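Local coordinates for protein LytB (PDB 4N7B) that reduces (E)-4-hydroxy-3-methylbut-2-enyl diphosphate to isopentenyl and dimethylallyl diphosphate at an iron-sulfur cluster, the last step of isoprenoid precursor synthesis in the malaria parasite's apicoplast, at residues S296-E301 with T349-P354; I338-H343 with V380-L385; D365-N370 with V394-N399; N374-Y379 with H403-P408. All blocks are in the same frame, centred on the assembly; numbering follows the deposited sequence.

Contact 1: residues S296-E301 with T349-P354; sequences SPQIRE and TYNEAP
Ser296 and Asn351 bring the two backbones closest, CA to CA 5.5 Å, where the first residues of helix 297-305 face the type I turn Tyr350-Ala353 that leads out of helix 344-350. Asn351 reaches across with its amide: ND2 donates to Ser296 OG at 3.0 Å, nearly straight (164°) and with the hydroxyl close to the amide plane. Gln298, bent at its second torsion (chi2 82°), doubles back so that its amide lies steeply against that of Asn351, the planes 73° apart. Its NE2 makes a weak bond to the backbone O of Asn351 at 3.4 Å, while its OE1 rests on Asn351 CB and, though buried here, has no polar partner. The Pro297 ring packs on the turn, CD near Asn351 O and CG 3.3 Å from Glu352 OE1; the other carboxylate oxygen, OE2, is taken by His322 of helix 316-329. One sound bond, one weak one and a proline ring contact make this a light, largely polar surface junction between a helix start and a turn.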
loop_
_atom_site.group_PDB
_atom_site.type_symbol
_atom_site.label_atom_id
_atom_site.label_comp_id
_atom_site.label_asym_id
_atom_site.label_seq_id
_atom_site.Cartn_x
_atom_site.Cartn_y
_atom_site.Cartn_z
ATOM N N SER A 296 1.828 -12.787 -8.881
ATOM C CA SER A 296 2.321 -14.151 -8.754
ATOM C C SER A 296 3.192 -14.498 -9.971
ATOM O O SER A 296 2.874 -14.110 -11.097
ATOM C CB SER A 296 1.148 -15.136 -8.639
ATOM O OG SER A 296 0.335 -14.845 -7.512
ATOM N N PRO A 297 4.308 -15.211 -9.748
ATOM C CA PRO A 297 5.241 -15.603 -10.818
ATOM C C PRO A 297 4.539 -16.360 -11.939
ATOM O O PRO A 297 4.900 -16.241 -13.108
ATOM C CB PRO A 297 6.223 -16.541 -10.112
ATOM C CG PRO A 297 6.104 -16.227 -8.654
ATOM C CD PRO A 297 4.730 -15.691 -8.422
ATOM N N GLN A 298 3.538 -17.143 -11.561
ATOM C CA GLN A 298 2.788 -17.977 -12.499
ATOM C C GLN A 298 2.110 -17.117 -13.561
ATOM O O GLN A 298 2.063 -17.477 -14.734
ATOM C CB GLN A 298 1.740 -18.787 -11.738
ATOM C CG GLN A 298 2.322 -19.815 -10.764
ATOM C CD GLN A 298 2.725 -19.223 -9.417
ATOM O OE1 GLN A 298 2.644 -18.018 -9.206
ATOM N NE2 GLN A 298 3.166 -20.077 -8.502
ATOM N N ILE A 299 1.579 -15.975 -13.136
ATOM C CA ILE A 299 0.935 -15.051 -14.060
ATOM C C ILE A 299 1.921 -14.623 -15.137
ATOM O O ILE A 299 1.549 -14.440 -16.300
ATOM C CB ILE A 299 0.426 -13.802 -13.339
ATOM C CG1 ILE A 299 -0.563 -14.198 -12.241
ATOM C CG2 ILE A 299 -0.230 -12.857 -14.321
ATOM C CD1 ILE A 299 -1.729 -15.002 -12.746
ATOM N N ARG A 300 3.183 -14.473 -14.751
ATOM C CA ARG A 300 4.210 -14.023 -15.681
ATOM C C ARG A 300 4.423 -15.038 -16.798
ATOM O O ARG A 300 4.381 -14.689 -17.978
ATOM C CB ARG A 300 5.530 -13.756 -14.950
ATOM C CG ARG A 300 5.438 -12.635 -13.953
ATOM C CD ARG A 300 6.686 -12.498 -13.088
ATOM N NE ARG A 300 7.201 -11.140 -13.207
ATOM C CZ ARG A 300 7.160 -10.215 -12.258
ATOM N NH1 ARG A 300 6.664 -10.467 -11.059
ATOM N NH2 ARG A 300 7.647 -9.020 -12.513
ATOM N N GLU A 301 4.654 -16.293 -16.439
ATOM C CA GLU A 301 4.929 -17.291 -17.465
ATOM C C GLU A 301 3.760 -17.351 -18.445
ATOM O O GLU A 301 3.953 -17.551 -19.646
ATOM C CB GLU A 301 5.247 -18.662 -16.858
ATOM C CG GLU A 301 4.230 -19.193 -15.866
ATOM C CD GLU A 301 4.745 -20.405 -15.094
ATOM O OE1 GLU A 301 5.982 -20.535 -14.944
ATOM O OE2 GLU A 301 3.913 -21.221 -14.637
ATOM N N THR A 349 3.193 -12.502 -3.091
ATOM C CA THR A 349 4.397 -12.876 -2.353
ATOM C C THR A 349 4.396 -14.366 -2.001
ATOM O O THR A 349 5.402 -15.062 -2.138
ATOM C CB THR A 349 4.493 -12.083 -1.042
ATOM O OG1 THR A 349 4.698 -10.696 -1.340
ATOM C CG2 THR A 349 5.649 -12.606 -0.192
ATOM N N TYR A 350 3.250 -14.848 -1.530
ATOM C CA TYR A 350 3.084 -16.251 -1.186
ATOM C C TYR A 350 3.515 -17.128 -2.356
ATOM O O TYR A 350 4.239 -18.101 -2.184
ATOM C CB TYR A 350 1.618 -16.534 -0.824
ATOM C CG TYR A 350 1.316 -18.000 -0.510
ATOM C CD1 TYR A 350 1.520 -18.527 0.760
ATOM C CD2 TYR A 350 0.849 -18.856 -1.496
ATOM C CE1 TYR A 350 1.264 -19.871 1.035
ATOM C CE2 TYR A 350 0.583 -20.199 -1.223
ATOM C CZ TYR A 350 0.789 -20.695 0.042
ATOM O OH TYR A 350 0.519 -22.021 0.303
ATOM N N ASN A 351 3.088 -16.777 -3.561
ATOM C CA ASN A 351 3.290 -17.669 -4.692
ATOM C C ASN A 351 4.719 -17.702 -5.212
ATOM O O ASN A 351 5.005 -18.389 -6.185
ATOM C CB ASN A 351 2.299 -17.339 -5.803
ATOM C CG ASN A 351 0.953 -17.998 -5.574
ATOM O OD1 ASN A 351 0.886 -19.126 -5.097
ATOM N ND2 ASN A 351 -0.117 -17.296 -5.896
ATOM N N GLU A 352 5.623 -16.984 -4.556
ATOM C CA GLU A 352 7.035 -17.070 -4.914
ATOM C C GLU A 352 7.645 -18.340 -4.323
ATOM O O GLU A 352 8.619 -18.861 -4.851
ATOM C CB GLU A 352 7.797 -15.840 -4.432
ATOM C CG GLU A 352 7.388 -14.530 -5.110
ATOM C CD GLU A 352 7.959 -14.369 -6.520
ATOM O OE1 GLU A 352 8.713 -15.252 -6.973
ATOM O OE2 GLU A 352 7.656 -13.348 -7.177
ATOM N N ALA A 353 7.073 -18.839 -3.230
ATOM C CA ALA A 353 7.522 -20.096 -2.635
ATOM C C ALA A 353 6.351 -20.791 -1.933
ATOM O O ALA A 353 6.397 -21.039 -0.731
ATOM C CB ALA A 353 8.660 -19.842 -1.653
ATOM N N PRO A 354 5.300 -21.125 -2.695
ATOM C CA PRO A 354 4.011 -21.562 -2.138
ATOM C C PRO A 354 4.093 -22.840 -1.285
ATOM O O PRO A 354 3.347 -22.979 -0.314
ATOM C CB PRO A 354 3.157 -21.806 -3.390
ATOM C CG PRO A 354 4.142 -22.099 -4.479
ATOM C CD PRO A 354 5.363 -21.289 -4.160
#

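Contact 2: residues I338-H343 with V380-L385; sequences IGYKNH and VTQTTL. With F3S (Fe3-s4 cluster), chain B; SO4 (sulfate ion), chain C.
Gln382 and His343 meet beside the bound sulfate: Gln382 NE2 sits over one face of the His343 ring, offset toward the rim and 3.5 Å from CD2. His343 NE2 donates a nearly straight bond (170°) to sulfate O3 at 2.9 Å. On its other nitrogen, ND1, His343 caps the N-terminus of helix 344-350 through Glu345 N, which fixes the ring's rotation. Gln382 is positioned in turn by its own carbonyl: with CG anti to the backbone N (chi1 -168°) and the chain extended, OE1 receives Tyr340 N at 2.9 Å, nearly in line with its C=O. Further back, the strands join in parallel fashion, Ile338 N to Val380 O and Gln382 N to Ile338 O, both 2.9 Å. Leu385 packs against both neighbours, CD1 against Ile338 CG2 and CD2 3.8 Å from Tyr340 CE2. Thr383, just past Gln382, places OG1 3.4 Å from S4 of the iron-sulfur cluster and bonds to Glu345, the probable proton donor. Loops at the ends of adjacent parallel strands thus contribute to the anion site, which Ser442, Asn443 and His260 complete; the sulfate, probably a crystallisation ion, is consistent with the substrate's diphosphate pocket in IspH enzymes.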
loop_
_atom_site.group_PDB
_atom_site.type_symbol
_atom_site.label_atom_id
_atom_site.label_comp_id
_atom_site.label_asym_id
_atom_site.label_seq_id
_atom_site.Cartn_x
_atom_site.Cartn_y
_atom_site.Cartn_z
ATOM N N ILE A 338 3.428 -12.895 7.422
ATOM C CA ILE A 338 2.396 -12.225 8.216
ATOM C C ILE A 338 1.636 -11.225 7.345
ATOM O O ILE A 338 2.211 -10.276 6.834
ATOM C CB ILE A 338 3.024 -11.451 9.381
ATOM C CG1 ILE A 338 3.972 -12.359 10.166
ATOM C CG2 ILE A 338 1.943 -10.904 10.279
ATOM C CD1 ILE A 338 4.646 -11.683 11.339
ATOM N N GLY A 339 0.352 -11.439 7.144
ATOM C CA GLY A 339 -0.415 -10.530 6.319
ATOM C C GLY A 339 -1.785 -11.119 6.138
ATOM O O GLY A 339 -2.052 -12.191 6.682
ATOM N N TYR A 340 -2.647 -10.449 5.382
ATOM C CA TYR A 340 -4.028 -10.904 5.217
ATOM C C TYR A 340 -4.192 -11.769 3.968
ATOM O O TYR A 340 -3.868 -11.340 2.863
ATOM C CB TYR A 340 -4.954 -9.694 5.169
ATOM C CG TYR A 340 -4.914 -8.916 6.462
ATOM C CD1 TYR A 340 -5.566 -9.394 7.592
ATOM C CD2 TYR A 340 -4.186 -7.736 6.572
ATOM C CE1 TYR A 340 -5.530 -8.705 8.792
ATOM C CE2 TYR A 340 -4.144 -7.030 7.775
ATOM C CZ TYR A 340 -4.825 -7.523 8.882
ATOM O OH TYR A 340 -4.802 -6.841 10.082
ATOM N N LYS A 341 -4.690 -12.990 4.175
ATOM C CA LYS A 341 -4.736 -14.040 3.148
ATOM C C LYS A 341 -5.305 -13.625 1.789
ATOM O O LYS A 341 -4.877 -14.122 0.747
ATOM C CB LYS A 341 -5.571 -15.223 3.657
ATOM C CG LYS A 341 -4.911 -16.040 4.750
ATOM C CD LYS A 341 -5.745 -17.305 5.071
ATOM C CE LYS A 341 -5.281 -17.991 6.376
ATOM N NZ LYS A 341 -3.825 -18.402 6.402
ATOM N N ASN A 342 -6.275 -12.728 1.784
ATOM C CA ASN A 342 -6.935 -12.382 0.533
ATOM C C ASN A 342 -6.519 -11.024 -0.044
ATOM O O ASN A 342 -7.187 -10.496 -0.937
ATOM C CB ASN A 342 -8.449 -12.445 0.724
ATOM C CG ASN A 342 -8.960 -13.873 0.847
ATOM O OD1 ASN A 342 -8.720 -14.708 -0.029
ATOM N ND2 ASN A 342 -9.651 -14.162 1.946
ATOM N N HIS A 343 -5.426 -10.459 0.462
ATOM C CA HIS A 343 -4.873 -9.231 -0.115
ATOM C C HIS A 343 -3.971 -9.596 -1.291
ATOM O O HIS A 343 -3.120 -10.475 -1.156
ATOM C CB HIS A 343 -4.079 -8.455 0.940
ATOM C CG HIS A 343 -3.766 -7.048 0.541
ATOM N ND1 HIS A 343 -2.773 -6.740 -0.366
ATOM C CD2 HIS A 343 -4.309 -5.865 0.915
ATOM C CE1 HIS A 343 -2.719 -5.434 -0.531
ATOM N NE2 HIS A 343 -3.643 -4.876 0.234
ATOM N N VAL A 380 8.437 -12.708 7.138
ATOM C CA VAL A 380 8.353 -11.603 6.235
ATOM C C VAL A 380 6.940 -11.066 6.462
ATOM O O VAL A 380 6.111 -11.778 7.043
ATOM C CB VAL A 380 8.638 -12.157 4.820
ATOM C CG1 VAL A 380 7.473 -11.981 3.891
ATOM C CG2 VAL A 380 9.902 -11.572 4.281
ATOM N N THR A 381 6.638 -9.836 6.045
ATOM C CA THR A 381 5.302 -9.293 6.269
ATOM C C THR A 381 4.781 -8.529 5.064
ATOM O O THR A 381 5.541 -8.075 4.204
ATOM C CB THR A 381 5.222 -8.358 7.523
ATOM O OG1 THR A 381 5.672 -7.038 7.210
ATOM C CG2 THR A 381 6.052 -8.892 8.656
ATOM N N GLN A 382 3.466 -8.396 5.018
ATOM C CA GLN A 382 2.800 -7.423 4.166
ATOM C C GLN A 382 3.379 -6.028 4.448
ATOM O O GLN A 382 3.628 -5.664 5.599
ATOM C CB GLN A 382 1.306 -7.447 4.480
ATOM C CG GLN A 382 0.406 -6.722 3.505
ATOM C CD GLN A 382 -1.054 -6.976 3.807
ATOM O OE1 GLN A 382 -1.394 -7.986 4.407
ATOM N NE2 GLN A 382 -1.923 -6.057 3.414
ATOM N N THR A 383 3.560 -5.233 3.400
ATOM C CA THR A 383 4.250 -3.941 3.524
ATOM C C THR A 383 3.446 -2.878 4.245
ATOM O O THR A 383 4.010 -1.899 4.723
ATOM C CB THR A 383 4.602 -3.360 2.145
ATOM O OG1 THR A 383 3.399 -3.107 1.402
ATOM C CG2 THR A 383 5.463 -4.314 1.376
ATOM N N THR A 384 2.135 -3.073 4.328
ATOM C CA THR A 384 1.212 -2.046 4.785
ATOM C C THR A 384 0.499 -2.360 6.111
ATOM O O THR A 384 -0.524 -1.761 6.418
ATOM C CB THR A 384 0.123 -1.844 3.740
ATOM O OG1 THR A 384 -0.399 -3.122 3.366
ATOM C CG2 THR A 384 0.683 -1.140 2.503
ATOM N N LEU A 385 1.048 -3.259 6.918
ATOM C CA LEU A 385 0.408 -3.620 8.176
ATOM C C LEU A 385 0.383 -2.458 9.184
ATOM O O LEU A 385 1.105 -1.469 9.053
ATOM C CB LEU A 385 1.139 -4.808 8.800
ATOM C CG LEU A 385 1.085 -6.100 7.978
ATOM C CD1 LEU A 385 1.757 -7.215 8.749
ATOM C CD2 LEU A 385 -0.362 -6.465 7.646
HETATM FE FE1 F3S B . 3.812 2.587 -1.358
HETATM FE FE3 F3S B . 5.541 0.634 -2.031
HETATM FE FE4 F3S B . 4.875 1.111 0.528
HETATM S S1 F3S B . 3.583 1.081 -2.934
HETATM S S2 F3S B . 2.794 1.899 0.498
HETATM S S3 F3S B . 5.977 2.431 -0.861
HETATM S S4 F3S B . 5.203 -0.848 -0.415
HETATM S S SO4 C . -2.809 -1.192 -0.024
HETATM O O1 SO4 C . -1.758 -2.061 -0.534
HETATM O O2 SO4 C . -3.080 -0.118 -0.986
HETATM O O3 SO4 C . -3.999 -2.020 0.154
HETATM O O4 SO4 C . -2.466 -0.588 1.276
#

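Contact 3: residues D365-N370 with V394-N399; sequences DVDKLN and VQKLKN
Lys396 NZ and Asp367 OD1 form the one salt bridge between these helices, a long one at 3.6 Å. The lysine chain heads off opposite its own amide nitrogen (chi1 -163°) and runs extended until it bends at the last torsion, crossing the aspartate at about a right angle. Its CE lies as near to OD1 as the ammonium does, also 3.6 Å, so the carboxylate meets the end of the chain from the flank and the pairing is loose, near the solvent. Inward of it the contact turns apolar. Val366 offers one methyl to each neighbour: CG1 comes within 4.1 Å of Lys396 CG, while CG2 is 4.4 Å from Leu397 CG. Leu369 and Leu397 cross at a slant, with Leu369 CD1 4.1 Å from Leu397 CD2. Past these segments, Lys400 ties the same two elements together, its NZ bonding the carbonyl oxygens of both Val366 and Leu369, at and just past the end of helix 363-368. The two helices lie next to each other on the sheet, where Leu369 and Leu397 both rest on Ile336 of strand 334-338; Leu397 reaches Ile338 as well, and Leu369 extends over His358 of strand 357-360.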
loop_
_atom_site.group_PDB
_atom_site.type_symbol
_atom_site.label_atom_id
_atom_site.label_comp_id
_atom_site.label_asym_id
_atom_site.label_seq_id
_atom_site.Cartn_x
_atom_site.Cartn_y
_atom_site.Cartn_z
ATOM N N ASP A 365 -3.274 -18.399 14.131
ATOM C CA ASP A 365 -2.486 -19.047 13.092
ATOM C C ASP A 365 -1.099 -19.389 13.605
ATOM O O ASP A 365 -0.492 -20.378 13.178
ATOM C CB ASP A 365 -2.377 -18.151 11.856
ATOM C CG ASP A 365 -3.690 -18.022 11.099
ATOM O OD1 ASP A 365 -4.600 -18.869 11.291
ATOM O OD2 ASP A 365 -3.811 -17.065 10.300
ATOM N N VAL A 366 -0.596 -18.578 14.530
ATOM C CA VAL A 366 0.719 -18.834 15.108
ATOM C C VAL A 366 0.704 -20.112 15.957
ATOM O O VAL A 366 1.629 -20.933 15.881
ATOM C CB VAL A 366 1.187 -17.667 15.989
ATOM C CG1 VAL A 366 2.436 -18.065 16.755
ATOM C CG2 VAL A 366 1.450 -16.431 15.137
ATOM N N ASP A 367 -0.340 -20.269 16.771
ATOM C CA ASP A 367 -0.466 -21.433 17.636
ATOM C C ASP A 367 -0.460 -22.708 16.827
ATOM O O ASP A 367 0.014 -23.735 17.293
ATOM C CB ASP A 367 -1.768 -21.382 18.426
ATOM C CG ASP A 367 -1.736 -20.367 19.545
ATOM O OD1 ASP A 367 -0.715 -20.309 20.266
ATOM O OD2 ASP A 367 -2.731 -19.622 19.704
ATOM N N LYS A 368 -1.003 -22.633 15.616
ATOM C CA LYS A 368 -1.158 -23.808 14.768
ATOM C C LYS A 368 0.138 -24.241 14.074
ATOM O O LYS A 368 0.223 -25.353 13.573
ATOM C CB LYS A 368 -2.253 -23.565 13.727
ATOM C CG LYS A 368 -3.637 -23.499 14.319
ATOM C CD LYS A 368 -4.680 -23.137 13.274
ATOM C CE LYS A 368 -6.073 -22.979 13.908
ATOM N NZ LYS A 368 -7.127 -22.592 12.922
ATOM N N LEU A 369 1.152 -23.389 14.053
ATOM C CA LEU A 369 2.377 -23.734 13.340
ATOM C C LEU A 369 3.163 -24.831 14.054
ATOM O O LEU A 369 3.378 -24.768 15.263
ATOM C CB LEU A 369 3.277 -22.512 13.187
ATOM C CG LEU A 369 2.766 -21.409 12.273
ATOM C CD1 LEU A 369 3.757 -20.261 12.287
ATOM C CD2 LEU A 369 2.570 -21.942 10.857
ATOM N N ASN A 370 3.611 -25.825 13.295
ATOM C CA ASN A 370 4.496 -26.851 13.831
ATOM C C ASN A 370 5.632 -27.151 12.883
ATOM O O ASN A 370 5.417 -27.323 11.684
ATOM C CB ASN A 370 3.725 -28.132 14.131
ATOM C CG ASN A 370 2.981 -28.055 15.439
ATOM O OD1 ASN A 370 3.561 -28.279 16.503
ATOM N ND2 ASN A 370 1.692 -27.725 15.374
ATOM N N VAL A 394 4.553 -10.658 15.772
ATOM C CA VAL A 394 5.975 -10.985 15.732
ATOM C C VAL A 394 6.464 -11.444 17.098
ATOM O O VAL A 394 7.232 -12.403 17.214
ATOM C CB VAL A 394 6.807 -9.773 15.256
ATOM C CG1 VAL A 394 8.282 -9.940 15.593
ATOM C CG2 VAL A 394 6.609 -9.579 13.780
ATOM N N GLN A 395 6.018 -10.755 18.137
ATOM C CA GLN A 395 6.399 -11.095 19.494
ATOM C C GLN A 395 5.983 -12.522 19.835
ATOM O O GLN A 395 6.728 -13.261 20.485
ATOM C CB GLN A 395 5.720 -10.140 20.463
ATOM C CG GLN A 395 5.981 -10.434 21.918
ATOM C CD GLN A 395 5.356 -9.380 22.809
ATOM O OE1 GLN A 395 4.208 -9.517 23.256
ATOM N NE2 GLN A 395 6.100 -8.301 23.051
ATOM N N LYS A 396 4.784 -12.898 19.407
ATOM C CA LYS A 396 4.265 -14.241 19.659
ATOM C C LYS A 396 5.051 -15.247 18.828
ATOM O O LYS A 396 5.436 -16.295 19.319
ATOM C CB LYS A 396 2.779 -14.309 19.315
ATOM C CG LYS A 396 2.079 -15.500 19.922
ATOM C CD LYS A 396 0.601 -15.472 19.643
ATOM C CE LYS A 396 -0.045 -16.771 20.095
ATOM N NZ LYS A 396 0.301 -17.102 21.505
ATOM N N LEU A 397 5.322 -14.901 17.572
ATOM C CA LEU A 397 6.156 -15.741 16.713
ATOM C C LEU A 397 7.514 -16.029 17.332
ATOM O O LEU A 397 8.015 -17.154 17.271
ATOM C CB LEU A 397 6.398 -15.078 15.362
ATOM C CG LEU A 397 5.627 -15.656 14.184
ATOM C CD1 LEU A 397 6.089 -14.965 12.922
ATOM C CD2 LEU A 397 5.799 -17.175 14.062
ATOM N N LYS A 398 8.122 -15.003 17.906
ATOM C CA LYS A 398 9.449 -15.130 18.478
ATOM C C LYS A 398 9.445 -15.918 19.770
ATOM O O LYS A 398 10.438 -16.541 20.107
ATOM C CB LYS A 398 10.046 -13.756 18.740
ATOM C CG LYS A 398 10.700 -13.149 17.542
ATOM C CD LYS A 398 11.414 -11.879 17.953
ATOM C CE LYS A 398 12.235 -11.299 16.838
ATOM N NZ LYS A 398 12.575 -9.871 17.134
ATOM N N ASN A 399 8.339 -15.869 20.504
ATOM C CA ASN A 399 8.212 -16.661 21.723
ATOM C C ASN A 399 8.278 -18.130 21.356
ATOM O O ASN A 399 9.033 -18.902 21.934
ATOM C CB ASN A 399 6.885 -16.380 22.440
ATOM C CG ASN A 399 6.880 -15.039 23.153
ATOM O OD1 ASN A 399 7.942 -14.487 23.463
ATOM N ND2 ASN A 399 5.680 -14.505 23.423
#

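Contact 4: residues N374-Y379 with H403-P408; sequences NKKLFY and HIETIP
Thr406 packs over one face of the Tyr379 ring where strand 377-381 pairs in parallel with the short strand 405-406, the two strands of a beta-alpha-beta unit whose crossover is helix 387-400. Thr406 CB stands above the middle of the Tyr379 ring, 3.6 Å from its centroid and 14° off the normal, a CH-pi contact. Ile404 approaches the same ring near its plane through CG1, and its CD1 touches Tyr379 CB; Ile404 CG1 also packs on Leu377 CB at 3.7 Å. On the other side of the sheet the Phe378 ring, turned away from its backbone N by a chi1 of -166°, swings along the neighbouring strand. There Thr406 CA lies over its face, 3.7 Å from the centroid, and CZ reaches Ile407 CG1. Thr406 is therefore held by two aromatic rings, one through CA and one through CB. The backbone ladder runs between the two rings: Glu405 N bonds Leu377 O at 3.0 Å, and Tyr379 N bonds Glu405 O at 2.8 Å. Near the outer end, Lys376 NZ meets Glu405 OE2 on its syn lone pair at 2.8 Å, and Tyr333 OH binds both the lysine and the other carboxylate oxygen, OE1. At the inner end Thr406 OG1 donates to Tyr379 O at 2.8 Å from above the carbonyl plane.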
loop_
_atom_site.group_PDB
_atom_site.type_symbol
_atom_site.label_atom_id
_atom_site.label_comp_id
_atom_site.label_asym_id
_atom_site.label_seq_id
_atom_site.Cartn_x
_atom_site.Cartn_y
_atom_site.Cartn_z
ATOM N N ASN A 374 15.029 -28.473 14.189
ATOM C CA ASN A 374 16.219 -28.095 13.436
ATOM C C ASN A 374 15.874 -27.190 12.252
ATOM O O ASN A 374 16.761 -26.749 11.511
ATOM C CB ASN A 374 16.946 -29.352 12.937
ATOM C CG ASN A 374 16.118 -30.158 11.943
ATOM O OD1 ASN A 374 14.904 -29.975 11.836
ATOM N ND2 ASN A 374 16.773 -31.064 11.217
ATOM N N LYS A 375 14.585 -26.904 12.087
ATOM C CA LYS A 375 14.101 -26.256 10.873
ATOM C C LYS A 375 14.301 -24.753 10.921
ATOM O O LYS A 375 13.804 -24.078 11.814
ATOM C CB LYS A 375 12.623 -26.583 10.625
ATOM C CG LYS A 375 11.976 -25.758 9.520
ATOM C CD LYS A 375 12.799 -25.782 8.234
ATOM C CE LYS A 375 12.490 -26.981 7.370
ATOM N NZ LYS A 375 12.869 -26.701 5.956
ATOM N N LYS A 376 15.027 -24.232 9.942
ATOM C CA LYS A 376 15.275 -22.810 9.867
ATOM C C LYS A 376 14.034 -22.062 9.371
ATOM O O LYS A 376 13.391 -22.459 8.391
ATOM C CB LYS A 376 16.462 -22.558 8.952
ATOM C CG LYS A 376 17.708 -23.319 9.372
ATOM C CD LYS A 376 18.936 -22.430 9.271
ATOM C CE LYS A 376 18.980 -21.398 10.411
ATOM N NZ LYS A 376 20.011 -20.331 10.179
ATOM N N LEU A 377 13.701 -20.974 10.051
ATOM C CA LEU A 377 12.505 -20.213 9.721
ATOM C C LEU A 377 12.857 -18.770 9.484
ATOM O O LEU A 377 13.736 -18.217 10.134
ATOM C CB LEU A 377 11.477 -20.290 10.851
ATOM C CG LEU A 377 11.005 -21.708 11.192
ATOM C CD1 LEU A 377 10.050 -21.658 12.377
ATOM C CD2 LEU A 377 10.345 -22.375 9.985
ATOM N N PHE A 378 12.133 -18.162 8.559
ATOM C CA PHE A 378 12.340 -16.783 8.180
ATOM C C PHE A 378 10.956 -16.182 8.042
ATOM O O PHE A 378 10.076 -16.790 7.425
ATOM C CB PHE A 378 13.056 -16.731 6.837
ATOM C CG PHE A 378 13.634 -15.374 6.487
ATOM C CD1 PHE A 378 14.882 -14.991 6.964
ATOM C CD2 PHE A 378 12.944 -14.496 5.659
ATOM C CE1 PHE A 378 15.427 -13.757 6.632
ATOM C CE2 PHE A 378 13.492 -13.255 5.317
ATOM C CZ PHE A 378 14.728 -12.889 5.807
ATOM N N TYR A 379 10.738 -15.013 8.627
ATOM C CA TYR A 379 9.457 -14.377 8.475
ATOM C C TYR A 379 9.565 -13.088 7.702
ATOM O O TYR A 379 10.599 -12.441 7.649
ATOM C CB TYR A 379 8.759 -14.158 9.825
ATOM C CG TYR A 379 9.189 -12.934 10.628
ATOM C CD1 TYR A 379 8.654 -11.677 10.361
ATOM C CD2 TYR A 379 10.100 -13.046 11.683
ATOM C CE1 TYR A 379 9.028 -10.567 11.099
ATOM C CE2 TYR A 379 10.476 -11.940 12.427
ATOM C CZ TYR A 379 9.937 -10.703 12.124
ATOM O OH TYR A 379 10.301 -9.586 12.847
ATOM N N HIS A 403 14.621 -18.529 17.276
ATOM C CA HIS A 403 15.755 -18.327 16.382
ATOM C C HIS A 403 15.293 -17.899 14.995
ATOM O O HIS A 403 16.071 -17.865 14.038
ATOM C CB HIS A 403 16.600 -19.595 16.320
ATOM C CG HIS A 403 17.251 -19.932 17.624
ATOM N ND1 HIS A 403 17.077 -21.145 18.254
ATOM C CD2 HIS A 403 18.054 -19.199 18.433
ATOM C CE1 HIS A 403 17.754 -21.152 19.387
ATOM N NE2 HIS A 403 18.356 -19.982 19.519
ATOM N N ILE A 404 14.017 -17.546 14.899
ATOM C CA ILE A 404 13.451 -17.171 13.626
ATOM C C ILE A 404 14.134 -15.899 13.124
ATOM O O ILE A 404 14.457 -15.007 13.907
ATOM C CB ILE A 404 11.952 -16.956 13.734
ATOM C CG1 ILE A 404 11.354 -16.893 12.340
ATOM C CG2 ILE A 404 11.637 -15.681 14.507
ATOM C CD1 ILE A 404 9.864 -17.141 12.321
ATOM N N GLU A 405 14.339 -15.821 11.815
ATOM C CA GLU A 405 15.087 -14.726 11.218
ATOM C C GLU A 405 14.176 -13.885 10.331
ATOM O O GLU A 405 13.079 -14.307 9.984
ATOM C CB GLU A 405 16.253 -15.295 10.403
ATOM C CG GLU A 405 17.268 -16.052 11.256
ATOM C CD GLU A 405 18.270 -16.886 10.442
ATOM O OE1 GLU A 405 18.594 -16.513 9.298
ATOM O OE2 GLU A 405 18.738 -17.927 10.954
ATOM N N THR A 406 14.629 -12.697 9.951
ATOM C CA THR A 406 13.847 -11.874 9.050
ATOM C C THR A 406 14.738 -10.874 8.320
ATOM O O THR A 406 15.953 -10.827 8.532
ATOM C CB THR A 406 12.750 -11.100 9.827
ATOM O OG1 THR A 406 11.925 -10.351 8.912
ATOM C CG2 THR A 406 13.387 -10.149 10.850
ATOM N N ILE A 407 14.122 -10.073 7.461
ATOM C CA ILE A 407 14.800 -8.951 6.834
ATOM C C ILE A 407 15.220 -7.922 7.893
ATOM O O ILE A 407 14.376 -7.423 8.655
ATOM C CB ILE A 407 13.865 -8.259 5.841
ATOM C CG1 ILE A 407 13.360 -9.246 4.791
ATOM C CG2 ILE A 407 14.561 -7.070 5.200
ATOM C CD1 ILE A 407 12.207 -8.671 3.969
ATOM N N PRO A 408 16.520 -7.581 7.944
ATOM C CA PRO A 408 17.029 -6.645 8.958
ATOM C C PRO A 408 16.302 -5.304 8.947
ATOM O O PRO A 408 15.930 -4.803 10.011
ATOM C CB PRO A 408 18.499 -6.471 8.569
ATOM C CG PRO A 408 18.847 -7.769 7.889
ATOM C CD PRO A 408 17.605 -8.161 7.137
#

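Contacts 2, 3 and 4 belong to one parallel sheet and its helices. Contacts 2 and 4 share strand 377-381, with 2 at its inner end by the cluster and 4 bridging to the edge strand 405-406; Val380 CG2 against Ile407 CD1, 3.7 Å, joins them. Contact 3 packs helices on that sheet, its Val394 and Leu397 touching Ile338 of contact 2 and Tyr379 of contact 4. Contact 1 stands apart at the surface, touching none of the others. Chemistry follows place: buried contact 2 is rich in straight hydrogen bonds and holds an anion, partly buried contact 4 blends backbone pairing with aromatic faces, contact 3 is mostly aliphatic, and contact 1 relies on amides.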